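Tyrosine specific protein phosphatase (Trypanosoma cruzi, PDB 4AZ1) probably acts as a protein tyrosine phosphatase, removing phosphate from phosphotyrosine side chains of other proteins. Local coordinates at residues Asp85-Phe90 with Gly238-Leu243; Ile113-Met118 with Thr211-Ser216; Asn5-Thr10 with Gly249-Thr254; Ser26-Gln31 with Thr255-Val260. All coordinates share one frame; numbering follows the deposited sequence.

Interaction 1: residues Asp85-Phe90 with Gly238-Leu243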
loop_
_atom_site.group_PDB
_atom_site.type_symbol
_atom_site.label_atom_id
_atom_site.label_comp_id
_atom_site.label_asym_id
_atom_site.label_seq_id
_atom_site.Cartn_x
_atom_site.Cartn_y
_atom_site.Cartn_z
ATOM N N ASP A 85 14.362 -1.164 28.756
ATOM C CA ASP A 85 14.632 -2.150 29.815
ATOM C C ASP A 85 13.357 -2.436 30.599
ATOM O O ASP A 85 13.368 -2.523 31.827
ATOM C CB ASP A 85 15.733 -1.665 30.777
ATOM C CG ASP A 85 17.085 -1.516 30.105
ATOM O OD1 ASP A 85 17.437 -2.384 29.278
ATOM O OD2 ASP A 85 17.796 -0.532 30.413
ATOM N N LEU A 86 12.251 -2.561 29.879
ATOM C CA LEU A 86 10.955 -2.810 30.494
ATOM C C LEU A 86 10.392 -4.091 29.888
ATOM O O LEU A 86 11.005 -4.648 28.969
ATOM C CB LEU A 86 10.034 -1.620 30.254
ATOM C CG LEU A 86 10.538 -0.315 30.867
ATOM C CD1 LEU A 86 9.580 0.794 30.515
ATOM C CD2 LEU A 86 10.694 -0.436 32.370
ATOM N N PRO A 87 9.265 -4.598 30.430
ATOM C CA PRO A 87 8.752 -5.867 29.899
ATOM C C PRO A 87 8.369 -5.780 28.432
ATOM O O PRO A 87 8.495 -6.768 27.711
ATOM C CB PRO A 87 7.516 -6.121 30.762
ATOM C CG PRO A 87 7.907 -5.559 32.092
ATOM C CD PRO A 87 8.630 -4.265 31.724
ATOM N N HIS A 88 7.913 -4.613 27.997
ATOM C CA HIS A 88 7.567 -4.435 26.590
ATOM C C HIS A 88 8.539 -3.522 25.853
ATOM O O HIS A 88 9.004 -2.506 26.396
ATOM C CB HIS A 88 6.131 -3.905 26.430
ATOM C CG HIS A 88 5.083 -4.897 26.816
ATOM N ND1 HIS A 88 4.614 -5.021 28.109
ATOM C CD2 HIS A 88 4.428 -5.833 26.087
ATOM C CE1 HIS A 88 3.709 -5.981 28.153
ATOM N NE2 HIS A 88 3.576 -6.488 26.939
ATOM N N LYS A 89 8.841 -3.905 24.615
ATOM C CA LYS A 89 9.517 -3.034 23.664
ATOM C C LYS A 89 8.441 -2.510 22.739
ATOM O O LYS A 89 7.335 -3.069 22.671
ATOM C CB LYS A 89 10.541 -3.810 22.831
ATOM C CG LYS A 89 11.625 -4.501 23.628
ATOM C CD LYS A 89 12.784 -4.884 22.714
ATOM C CE LYS A 89 13.867 -5.646 23.473
ATOM N NZ LYS A 89 15.130 -5.777 22.679
ATOM N N PHE A 90 8.763 -1.444 22.016
ATOM C CA PHE A 90 7.780 -0.805 21.168
ATOM C C PHE A 90 8.377 -0.542 19.803
ATOM O O PHE A 90 9.597 -0.418 19.664
ATOM C CB PHE A 90 7.325 0.497 21.824
ATOM C CG PHE A 90 6.588 0.277 23.111
ATOM C CD1 PHE A 90 7.279 0.178 24.319
ATOM C CD2 PHE A 90 5.202 0.118 23.112
ATOM C CE1 PHE A 90 6.594 -0.051 25.512
ATOM C CE2 PHE A 90 4.509 -0.111 24.301
ATOM C CZ PHE A 90 5.208 -0.196 25.503
ATOM N N GLY A 238 6.179 6.905 26.659
ATOM C CA GLY A 238 6.761 7.526 27.844
ATOM C C GLY A 238 5.933 7.300 29.101
ATOM O O GLY A 238 6.468 7.018 30.184
ATOM N N ALA A 239 4.619 7.429 28.961
ATOM C CA ALA A 239 3.714 7.205 30.082
ATOM C C ALA A 239 3.791 5.750 30.537
ATOM O O ALA A 239 3.804 5.474 31.742
ATOM C CB ALA A 239 2.274 7.581 29.710
ATOM N N TYR A 240 3.827 4.826 29.576
ATOM C CA TYR A 240 3.993 3.405 29.897
ATOM C C TYR A 240 5.253 3.215 30.733
ATOM O O TYR A 240 5.226 2.565 31.784
ATOM C CB TYR A 240 4.101 2.546 28.635
ATOM C CG TYR A 240 4.579 1.132 28.936
ATOM C CD1 TYR A 240 3.690 0.156 29.384
ATOM C CD2 TYR A 240 5.924 0.772 28.787
ATOM C CE1 TYR A 240 4.127 -1.148 29.687
ATOM C CE2 TYR A 240 6.367 -0.526 29.086
ATOM C CZ TYR A 240 5.460 -1.478 29.531
ATOM O OH TYR A 240 5.891 -2.755 29.817
ATOM N N ALA A 241 6.364 3.757 30.240
ATOM C CA ALA A 241 7.643 3.622 30.938
ATOM C C ALA A 241 7.564 4.236 32.323
ATOM O O ALA A 241 7.875 3.585 33.320
ATOM C CB ALA A 241 8.755 4.264 30.142
ATOM N N ALA A 242 7.137 5.494 32.384
ATOM C CA ALA A 242 7.052 6.178 33.662
ATOM C C ALA A 242 6.174 5.423 34.656
ATOM O O ALA A 242 6.522 5.320 35.838
ATOM C CB ALA A 242 6.567 7.626 33.479
ATOM N N LEU A 243 5.052 4.878 34.187
ATOM C CA LEU A 243 4.145 4.163 35.084
ATOM C C LEU A 243 4.704 2.819 35.538
ATOM O O LEU A 243 4.396 2.358 36.635
ATOM C CB LEU A 243 2.752 3.989 34.464
ATOM C CG LEU A 243 1.906 5.267 34.465
ATOM C CD1 LEU A 243 0.780 5.193 33.445
ATOM C CD2 LEU A 243 1.345 5.521 35.854
#

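Interaction 2: residues Ile113-Met118 with Thr211-Ser216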
loop_
_atom_site.group_PDB
_atom_site.type_symbol
_atom_site.label_atom_id
_atom_site.label_comp_id
_atom_site.label_asym_id
_atom_site.label_seq_id
_atom_site.Cartn_x
_atom_site.Cartn_y
_atom_site.Cartn_z
ATOM N N ILE A 113 3.437 -9.327 14.794
ATOM C CA ILE A 113 3.045 -8.291 15.737
ATOM C C ILE A 113 1.642 -8.591 16.272
ATOM O O ILE A 113 0.733 -8.928 15.502
ATOM C CB ILE A 113 3.120 -6.905 15.084
ATOM C CG1 ILE A 113 4.571 -6.594 14.697
ATOM C CG2 ILE A 113 2.549 -5.836 16.006
ATOM C CD1 ILE A 113 5.560 -6.679 15.870
ATOM N N SER A 114 1.470 -8.501 17.589
ATOM C CA SER A 114 0.192 -8.860 18.200
ATOM C C SER A 114 -0.699 -7.640 18.497
ATOM O O SER A 114 -1.929 -7.763 18.559
ATOM C CB SER A 114 0.422 -9.742 19.440
ATOM O OG SER A 114 -0.645 -9.652 20.365
ATOM N N LEU A 115 -0.091 -6.462 18.639
ATOM C CA LEU A 115 -0.850 -5.282 19.045
ATOM C C LEU A 115 -0.344 -4.017 18.363
ATOM O O LEU A 115 0.848 -3.676 18.427
ATOM C CB LEU A 115 -0.828 -5.102 20.576
ATOM C CG LEU A 115 -1.456 -3.818 21.138
ATOM C CD1 LEU A 115 -2.944 -3.751 20.801
ATOM C CD2 LEU A 115 -1.253 -3.705 22.649
ATOM N N VAL A 116 -1.270 -3.336 17.703
ATOM C CA VAL A 116 -1.002 -2.075 17.048
ATOM C C VAL A 116 -1.863 -1.017 17.705
ATOM O O VAL A 116 -3.089 -1.179 17.806
ATOM C CB VAL A 116 -1.391 -2.133 15.554
ATOM C CG1 VAL A 116 -1.342 -0.713 14.946
ATOM C CG2 VAL A 116 -0.447 -3.077 14.815
ATOM N N ILE A 117 -1.235 0.058 18.163
ATOM C CA ILE A 117 -1.988 1.142 18.762
ATOM C C ILE A 117 -1.840 2.374 17.897
ATOM O O ILE A 117 -0.721 2.782 17.575
ATOM C CB ILE A 117 -1.496 1.463 20.168
ATOM C CG1 ILE A 117 -1.714 0.252 21.072
ATOM C CG2 ILE A 117 -2.233 2.693 20.729
ATOM C CD1 ILE A 117 -1.322 0.507 22.498
ATOM N N MET A 118 -2.983 2.936 17.498
ATOM C CA MET A 118 -3.026 4.102 16.639
ATOM C C MET A 118 -3.620 5.247 17.455
ATOM O O MET A 118 -4.762 5.154 17.922
ATOM C CB MET A 118 -3.900 3.805 15.401
ATOM C CG MET A 118 -4.071 5.008 14.492
ATOM S SD MET A 118 -5.101 4.574 13.078
ATOM C CE MET A 118 -5.291 6.204 12.351
ATOM N N THR A 211 -3.482 -0.635 29.497
ATOM C CA THR A 211 -3.979 -1.947 29.905
ATOM C C THR A 211 -3.837 -2.929 28.747
ATOM O O THR A 211 -3.382 -4.056 28.942
ATOM C CB THR A 211 -5.428 -1.876 30.400
ATOM O OG1 THR A 211 -5.454 -1.222 31.675
ATOM C CG2 THR A 211 -6.028 -3.272 30.541
ATOM N N ASN A 212 -4.198 -2.495 27.540
ATOM C CA ASN A 212 -3.967 -3.318 26.362
ATOM C C ASN A 212 -2.506 -3.704 26.221
ATOM O O ASN A 212 -2.200 -4.873 26.018
ATOM C CB ASN A 212 -4.433 -2.618 25.083
ATOM C CG ASN A 212 -5.933 -2.562 24.972
ATOM O OD1 ASN A 212 -6.496 -1.549 24.570
ATOM N ND2 ASN A 212 -6.594 -3.646 25.359
ATOM N N VAL A 213 -1.616 -2.713 26.317
ATOM C CA VAL A 213 -0.182 -2.966 26.224
ATOM C C VAL A 213 0.243 -4.049 27.207
ATOM O O VAL A 213 0.863 -5.044 26.812
ATOM C CB VAL A 213 0.653 -1.676 26.432
ATOM C CG1 VAL A 213 2.116 -1.997 26.618
ATOM C CG2 VAL A 213 0.489 -0.754 25.249
ATOM N N LYS A 214 -0.123 -3.877 28.476
ATOM C CA LYS A 214 0.276 -4.810 29.531
ATOM C C LYS A 214 -0.243 -6.228 29.321
ATOM O O LYS A 214 0.443 -7.203 29.654
ATOM C CB LYS A 214 -0.225 -4.326 30.886
ATOM C CG LYS A 214 0.368 -3.025 31.360
ATOM C CD LYS A 214 -0.237 -2.667 32.710
ATOM C CE LYS A 214 -0.580 -1.187 32.783
ATOM N NZ LYS A 214 -1.611 -0.904 33.823
ATOM N N ASN A 215 -1.465 -6.343 28.806
ATOM C CA ASN A 215 -2.084 -7.652 28.599
ATOM C C ASN A 215 -1.622 -8.305 27.288
ATOM O O ASN A 215 -1.951 -9.458 27.008
ATOM C CB ASN A 215 -3.619 -7.535 28.659
ATOM C CG ASN A 215 -4.129 -7.132 30.043
ATOM O OD1 ASN A 215 -3.349 -6.961 30.980
ATOM N ND2 ASN A 215 -5.445 -6.971 30.168
ATOM N N SER A 216 -0.859 -7.562 26.486
ATOM C CA SER A 216 -0.324 -8.090 25.223
ATOM C C SER A 216 0.956 -8.887 25.499
ATOM O O SER A 216 1.555 -8.740 26.568
ATOM C CB SER A 216 -0.017 -6.941 24.264
ATOM O OG SER A 216 1.242 -6.377 24.578
#

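Interaction 3: residues Asn5-Thr10 with Gly249-Thr254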
loop_
_atom_site.group_PDB
_atom_site.type_symbol
_atom_site.label_atom_id
_atom_site.label_comp_id
_atom_site.label_asym_id
_atom_site.label_seq_id
_atom_site.Cartn_x
_atom_site.Cartn_y
_atom_site.Cartn_z
ATOM N N ASN A 5 9.017 5.173 45.986
ATOM C CA ASN A 5 8.854 6.166 44.943
ATOM C C ASN A 5 9.126 7.553 45.507
ATOM O O ASN A 5 8.708 7.875 46.626
ATOM C CB ASN A 5 7.458 6.081 44.332
ATOM C CG ASN A 5 7.310 4.896 43.393
ATOM O OD1 ASN A 5 8.277 4.473 42.757
ATOM N ND2 ASN A 5 6.101 4.349 43.310
ATOM N N CYS A 6 9.865 8.355 44.749
ATOM C CA CYS A 6 10.089 9.751 45.098
ATOM C C CYS A 6 9.576 10.583 43.933
ATOM O O CYS A 6 10.124 10.519 42.826
ATOM C CB CYS A 6 11.580 10.016 45.341
ATOM S SG CYS A 6 11.998 11.724 45.829
ATOM N N PHE A 7 8.504 11.337 44.159
ATOM C CA PHE A 7 7.949 12.172 43.104
ATOM C C PHE A 7 7.575 13.569 43.602
ATOM O O PHE A 7 6.391 13.912 43.675
ATOM C CB PHE A 7 6.735 11.486 42.486
ATOM C CG PHE A 7 6.354 12.034 41.149
ATOM C CD1 PHE A 7 7.264 12.019 40.099
ATOM C CD2 PHE A 7 5.089 12.555 40.934
ATOM C CE1 PHE A 7 6.920 12.533 38.851
ATOM C CE2 PHE A 7 4.730 13.058 39.688
ATOM C CZ PHE A 7 5.650 13.049 38.647
ATOM N N PRO A 8 8.588 14.393 43.914
ATOM C CA PRO A 8 8.344 15.713 44.514
ATOM C C PRO A 8 7.603 16.720 43.618
ATOM O O PRO A 8 7.238 17.783 44.118
ATOM C CB PRO A 8 9.754 16.216 44.862
ATOM C CG PRO A 8 10.688 15.400 44.031
ATOM C CD PRO A 8 10.025 14.080 43.804
ATOM N N PHE A 9 7.368 16.385 42.349
ATOM C CA PHE A 9 6.603 17.239 41.429
ATOM C C PHE A 9 5.236 17.632 42.005
ATOM O O PHE A 9 4.710 18.721 41.730
ATOM C CB PHE A 9 6.421 16.497 40.103
ATOM C CG PHE A 9 5.756 17.303 39.026
ATOM C CD1 PHE A 9 6.503 18.151 38.215
ATOM C CD2 PHE A 9 4.387 17.189 38.796
ATOM C CE1 PHE A 9 5.899 18.890 37.201
ATOM C CE2 PHE A 9 3.775 17.926 37.780
ATOM C CZ PHE A 9 4.537 18.782 36.986
ATOM N N THR A 10 4.655 16.744 42.806
ATOM C CA THR A 10 3.332 16.996 43.375
ATOM C C THR A 10 3.388 17.963 44.548
ATOM O O THR A 10 2.346 18.390 45.056
ATOM C CB THR A 10 2.642 15.695 43.849
ATOM O OG1 THR A 10 3.507 14.998 44.753
ATOM C CG2 THR A 10 2.309 14.798 42.659
ATOM N N GLY A 249 8.431 0.748 42.019
ATOM C CA GLY A 249 9.017 1.508 43.108
ATOM C C GLY A 249 10.282 2.256 42.739
ATOM O O GLY A 249 11.065 2.626 43.616
ATOM N N THR A 250 10.478 2.498 41.445
ATOM C CA THR A 250 11.694 3.163 40.986
ATOM C C THR A 250 11.450 4.539 40.356
ATOM O O THR A 250 12.345 5.096 39.712
ATOM C CB THR A 250 12.472 2.279 40.009
ATOM O OG1 THR A 250 11.552 1.671 39.096
ATOM C CG2 THR A 250 13.221 1.185 40.766
ATOM N N LEU A 251 10.249 5.081 40.541
ATOM C CA LEU A 251 9.974 6.465 40.162
ATOM C C LEU A 251 10.902 7.408 40.923
ATOM O O LEU A 251 11.042 7.306 42.144
ATOM C CB LEU A 251 8.524 6.821 40.478
ATOM C CG LEU A 251 7.951 8.135 39.941
ATOM C CD1 LEU A 251 8.053 8.196 38.414
ATOM C CD2 LEU A 251 6.500 8.293 40.374
ATOM N N THR A 252 11.559 8.316 40.208
ATOM C CA THR A 252 12.373 9.334 40.870
ATOM C C THR A 252 11.957 10.700 40.354
ATOM O O THR A 252 11.123 10.801 39.455
ATOM C CB THR A 252 13.880 9.155 40.611
ATOM O OG1 THR A 252 14.166 9.478 39.244
ATOM C CG2 THR A 252 14.343 7.710 40.936
ATOM N N ASP A 253 12.564 11.745 40.899
ATOM C CA ASP A 253 12.246 13.112 40.500
ATOM C C ASP A 253 12.624 13.380 39.037
ATOM O O ASP A 253 12.131 14.325 38.427
ATOM C CB ASP A 253 12.949 14.095 41.463
ATOM C CG ASP A 253 12.607 15.551 41.184
ATOM O OD1 ASP A 253 11.441 15.862 40.826
ATOM O OD2 ASP A 253 13.518 16.389 41.326
ATOM N N THR A 254 13.470 12.524 38.465
ATOM C CA THR A 254 13.975 12.726 37.109
ATOM C C THR A 254 13.465 11.693 36.106
ATOM O O THR A 254 13.833 11.735 34.925
ATOM C CB THR A 254 15.523 12.705 37.081
ATOM O OG1 THR A 254 15.995 11.416 37.503
ATOM C CG2 THR A 254 16.105 13.783 37.992
HETATM O O HOH W 1 8.978 14.583 40.608
#

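Interaction 4: residues Ser26-Gln31 with Thr255-Val260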
loop_
_atom_site.group_PDB
_atom_site.type_symbol
_atom_site.label_atom_id
_atom_site.label_comp_id
_atom_site.label_asym_id
_atom_site.label_seq_id
_atom_site.Cartn_x
_atom_site.Cartn_y
_atom_site.Cartn_z
ATOM N N SER A 26 12.103 22.483 27.037
ATOM C CA SER A 26 13.040 23.324 26.307
ATOM C C SER A 26 14.457 22.763 26.375
ATOM O O SER A 26 15.188 22.773 25.387
ATOM C CB SER A 26 13.012 24.761 26.835
ATOM O OG SER A 26 11.763 25.365 26.543
ATOM N N LEU A 27 14.835 22.256 27.540
ATOM C CA LEU A 27 16.138 21.624 27.700
ATOM C C LEU A 27 16.273 20.392 26.798
ATOM O O LEU A 27 17.336 20.154 26.216
ATOM C CB LEU A 27 16.373 21.278 29.171
ATOM C CG LEU A 27 17.684 20.611 29.573
ATOM C CD1 LEU A 27 18.870 21.539 29.288
ATOM C CD2 LEU A 27 17.632 20.232 31.050
ATOM N N LEU A 28 15.200 19.625 26.650
ATOM C CA LEU A 28 15.227 18.492 25.721
ATOM C C LEU A 28 15.456 18.937 24.274
ATOM O O LEU A 28 16.263 18.345 23.563
ATOM C CB LEU A 28 13.934 17.679 25.800
ATOM C CG LEU A 28 13.705 16.813 27.036
ATOM C CD1 LEU A 28 12.252 16.373 27.089
ATOM C CD2 LEU A 28 14.621 15.597 27.031
ATOM N N LEU A 29 14.737 19.969 23.834
ATOM C CA LEU A 29 14.921 20.488 22.476
ATOM C C LEU A 29 16.344 21.001 22.330
ATOM O O LEU A 29 16.996 20.785 21.309
ATOM C CB LEU A 29 13.940 21.623 22.192
ATOM C CG LEU A 29 12.453 21.281 22.220
ATOM C CD1 LEU A 29 11.643 22.502 21.822
ATOM C CD2 LEU A 29 12.184 20.126 21.278
ATOM N N ARG A 30 16.815 21.670 23.378
ATOM C CA ARG A 30 18.173 22.215 23.439
ATOM C C ARG A 30 19.243 21.151 23.133
ATOM O O ARG A 30 20.314 21.477 22.632
ATOM C CB ARG A 30 18.385 22.876 24.815
ATOM C CG ARG A 30 19.817 23.145 25.248
ATOM C CD ARG A 30 20.363 24.429 24.657
ATOM N NE ARG A 30 21.636 24.816 25.269
ATOM C CZ ARG A 30 22.797 24.226 25.007
ATOM N NH1 ARG A 30 22.848 23.210 24.150
ATOM N NH2 ARG A 30 23.908 24.645 25.606
ATOM N N GLN A 31 18.926 19.880 23.386
ATOM C CA GLN A 31 19.889 18.796 23.185
ATOM C C GLN A 31 19.870 18.232 21.776
ATOM O O GLN A 31 20.692 17.366 21.441
ATOM C CB GLN A 31 19.615 17.652 24.160
ATOM C CG GLN A 31 20.524 17.636 25.363
ATOM C CD GLN A 31 20.116 18.643 26.408
ATOM O OE1 GLN A 31 19.283 18.355 27.263
ATOM N NE2 GLN A 31 20.702 19.833 26.346
ATOM N N THR A 255 12.622 10.770 36.566
ATOM C CA THR A 255 12.109 9.691 35.708
ATOM C C THR A 255 11.537 10.153 34.364
ATOM O O THR A 255 11.860 9.564 33.324
ATOM C CB THR A 255 11.036 8.845 36.422
ATOM O OG1 THR A 255 11.595 8.247 37.587
ATOM C CG2 THR A 255 10.515 7.743 35.510
ATOM N N VAL A 256 10.700 11.191 34.360
ATOM C CA VAL A 256 10.070 11.595 33.095
ATOM C C VAL A 256 11.089 12.146 32.109
ATOM O O VAL A 256 11.111 11.761 30.933
ATOM C CB VAL A 256 8.945 12.632 33.277
ATOM C CG1 VAL A 256 8.249 12.876 31.933
ATOM C CG2 VAL A 256 7.919 12.134 34.277
ATOM N N TYR A 257 11.927 13.056 32.591
ATOM C CA TYR A 257 13.013 13.571 31.785
ATOM C C TYR A 257 13.912 12.417 31.298
ATOM O O TYR A 257 14.218 12.328 30.107
ATOM C CB TYR A 257 13.827 14.613 32.569
ATOM C CG TYR A 257 14.831 15.323 31.698
ATOM C CD1 TYR A 257 14.447 16.396 30.912
ATOM C CD2 TYR A 257 16.161 14.909 31.644
ATOM C CE1 TYR A 257 15.355 17.046 30.095
ATOM C CE2 TYR A 257 17.080 15.560 30.831
ATOM C CZ TYR A 257 16.660 16.622 30.054
ATOM O OH TYR A 257 17.547 17.277 29.237
ATOM N N ASP A 258 14.316 11.526 32.204
ATOM C CA ASP A 258 15.219 10.431 31.833
ATOM C C ASP A 258 14.619 9.490 30.775
ATOM O O ASP A 258 15.287 9.105 29.808
ATOM C CB ASP A 258 15.627 9.642 33.070
ATOM C CG ASP A 258 16.518 10.451 34.001
ATOM O OD1 ASP A 258 17.238 11.348 33.510
ATOM O OD2 ASP A 258 16.500 10.186 35.222
ATOM N N VAL A 259 13.357 9.129 30.972
ATOM C CA VAL A 259 12.639 8.271 30.044
ATOM C C VAL A 259 12.540 8.903 28.658
ATOM O O VAL A 259 12.818 8.249 27.649
ATOM C CB VAL A 259 11.224 7.977 30.568
ATOM C CG1 VAL A 259 10.291 7.589 29.433
ATOM C CG2 VAL A 259 11.284 6.875 31.617
ATOM N N VAL A 260 12.159 10.173 28.602
ATOM C CA VAL A 260 12.042 10.835 27.309
ATOM C C VAL A 260 13.419 10.994 26.669
ATOM O O VAL A 260 13.572 10.811 25.460
ATOM C CB VAL A 260 11.274 12.168 27.416
ATOM C CG1 VAL A 260 11.271 12.917 26.080
ATOM C CG2 VAL A 260 9.845 11.879 27.840
#

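Interaction 1: residues Asp85-Phe90 with Gly238-Leu243
Tyr-240 reaches from its helix into segment 85-90, meeting Leu-86, Pro-87, His-88 and Phe-90. With CG anti to the backbone N (chi1 167°), its CB launches the ring outward from helix 232-247. CG lies near Phe-90 CZ at 3.7 Å, and along the same flank Tyr-240 CD2 comes to 3.4 Å from Phe-90 CE1. The two rings form an edge-to-face pair, Phe-90 presenting its edge to one face of the tyrosine with the planes at 68°. Further out, CE2 of Tyr-240 touches Leu-86 CD1 at 3.8 Å; that same methyl presses tightly on the helix backbone, 3.5 Å from Ala-241 CA. The hydroxyl ends between Pro-87 and His-88. Tyr-240 OH lies in the ring plane of His-88 and is hydrogen-bonded to its ND1 at 3.1 Å, while the backbone N of His-88 donates a more bent bond to the same oxygen (3.3 Å, 136°). The far nitrogen, His-88 NE2, is bound to Ser-216 O, so the imidazole is held at both ends. This aromatic cluster joins the helix that follows the signature phosphate-binding loop of the tyrosine phosphatase fold to the loop linking antiparallel strands 79-82 and 90-93.

Interaction 2: residues Ile113-Met118 with Thr211-Ser216
The carbonyl oxygen of Val-213 is gripped twice by Ser-216, a residue that, like Val-213, also packs against strand 115-118. Ser-216 OG donates at 2.6 Å to Val-213 O, lying in the carbonyl plane on a lone pair, and Ser-216 N donates to the same oxygen at 3.1 Å. These two bonds tie Ser-216 back to the C-terminal turn of helix 203-215, and they steady its CB over the strand. Leu-115 packs against this end of the helix. Its chi1 of 173° carries CG toward the helix, and chi2 of 62° helps set CD2 against the backbone there, 3.7 Å from Asn-212 O, and against Ser-216 CB at 3.8 Å. The segments share no hydrogen bond and meet by van der Waals contact. Strand 184-191, helix 203-215 and strand 222-225 make a beta-alpha-beta crossover, and strand 115-118 runs parallel between its two strands, which puts the helix over it. The local axes lie 9.7 Å apart and nearly antiparallel, at 165°. Two residues beyond Leu-115, Ile-117 meets Val-213 at about a right angle, CD1 of the isoleucine touching CG2 of the valine at 3.5 Å. The amide of Asn-212 engages Arg-171 through OD1.

Interaction 3: residues Asn5-Thr10 with Gly249-Thr254
Asn-5 lies across Leu-251 at about a right angle, and its amide turns back on the chain of the opposite segment. Leu-251 N donates to Asn-5 OD1 at 3.0 Å, tilted 32° from the amide carbonyl plane, while Asn-5 ND2 is bound to Leu-246 O at the end of helix 232-247. Next along, Cys-6 N donates to Leu-251 O at 3.0 Å in a nearly straight bond. The two segments run in similar directions, 27° apart. Leu-251 CG stands anti to the backbone N (chi1 -169°), and its CD2 meets the Phe-7 ring obliquely, 3.8 Å from Phe-7 CD1; Phe-9 CB sits over one face of that ring. Pro-8 also slants over its partner, CG standing 3.3 Å from Asp-253 OD1. That carboxylate oxygen accepts a hydrogen bond from a water at 2.8 Å, which in turn accepts one from Phe-9 N, and OD1 also forms a salt bridge with Arg-20. Gly-249, at positive phi, is the C-prime residue of the Schellman motif closing helix 232-247. The contact places the N-terminal segment along the connection between helices 232-247 and 255-266; Phe-7 and Phe-9 pack against helix 274-288, and Phe-9 also against helix 14-30.

Interaction 4: residues Ser26-Gln31 with Thr255-Val260
Apolar packing carries most of this contact, with Tyr-257 at its middle. Leu-28 and Tyr-257 lie alongside each other, pointing opposite ways, with Leu-28 CD2 3.5 Å from Tyr-257 CE1. The other methyl of the same leucine reaches one turn further along helix 255-266: Leu-28 CD1 touches Val-260 CG1 at 3.7 Å, the two side chains crossing at about a right angle. Leu-27 comes at the phenol end instead, with its CG 3.4 Å from Tyr-257 OH and its CD2 3.9 Å from Tyr-257 CZ. Tyr-257 can span this distance because its CG is anti to the backbone N (chi1 -171°), which carries the ring out from the side of its helix. Helices 14-30 and 255-266 pack here as a near-parallel pair, their local axes 11.4 Å apart and inclined by 26°; Tyr-277 of helix 274-288 touches both Leu-28 and Tyr-257, so three helices meet. Polar contacts are less certain. Gln-31 OE1 approaches Tyr-257 OH to 2.8 Å at the edge of the ring, yet the angle is poor for a hydrogen bond. The same OE1 lies 2.9 Å from Leu-27 O, which is itself an acceptor, so the placing of the amide is doubtful.

Overall arrangement
Interactions 1 and 2 have centres about 12 Å apart and merge into one core: Val-213 packs on Phe-90 and Tyr-240. Interaction 1 touches interaction 3 where Ala-242 lies beside Leu-251. Interaction 4 adjoins interaction 1 where Val-259 meets Gly-238 and Ala-241, their centres about 16 Å apart. Interactions 3 and 4, also with centres about 16 Å apart, both set the N-terminal region, residues 5-10 and helix 14-30, against helix 255-266 and the loop leading into it, and their segments alternate along the chain. Interaction 2 stays about 13 Å, nearest atoms, from each of them. Strand 222-225, beside interaction 2, and helix 232-247, of interaction 1, flank the signature loop that in this family binds the phosphate.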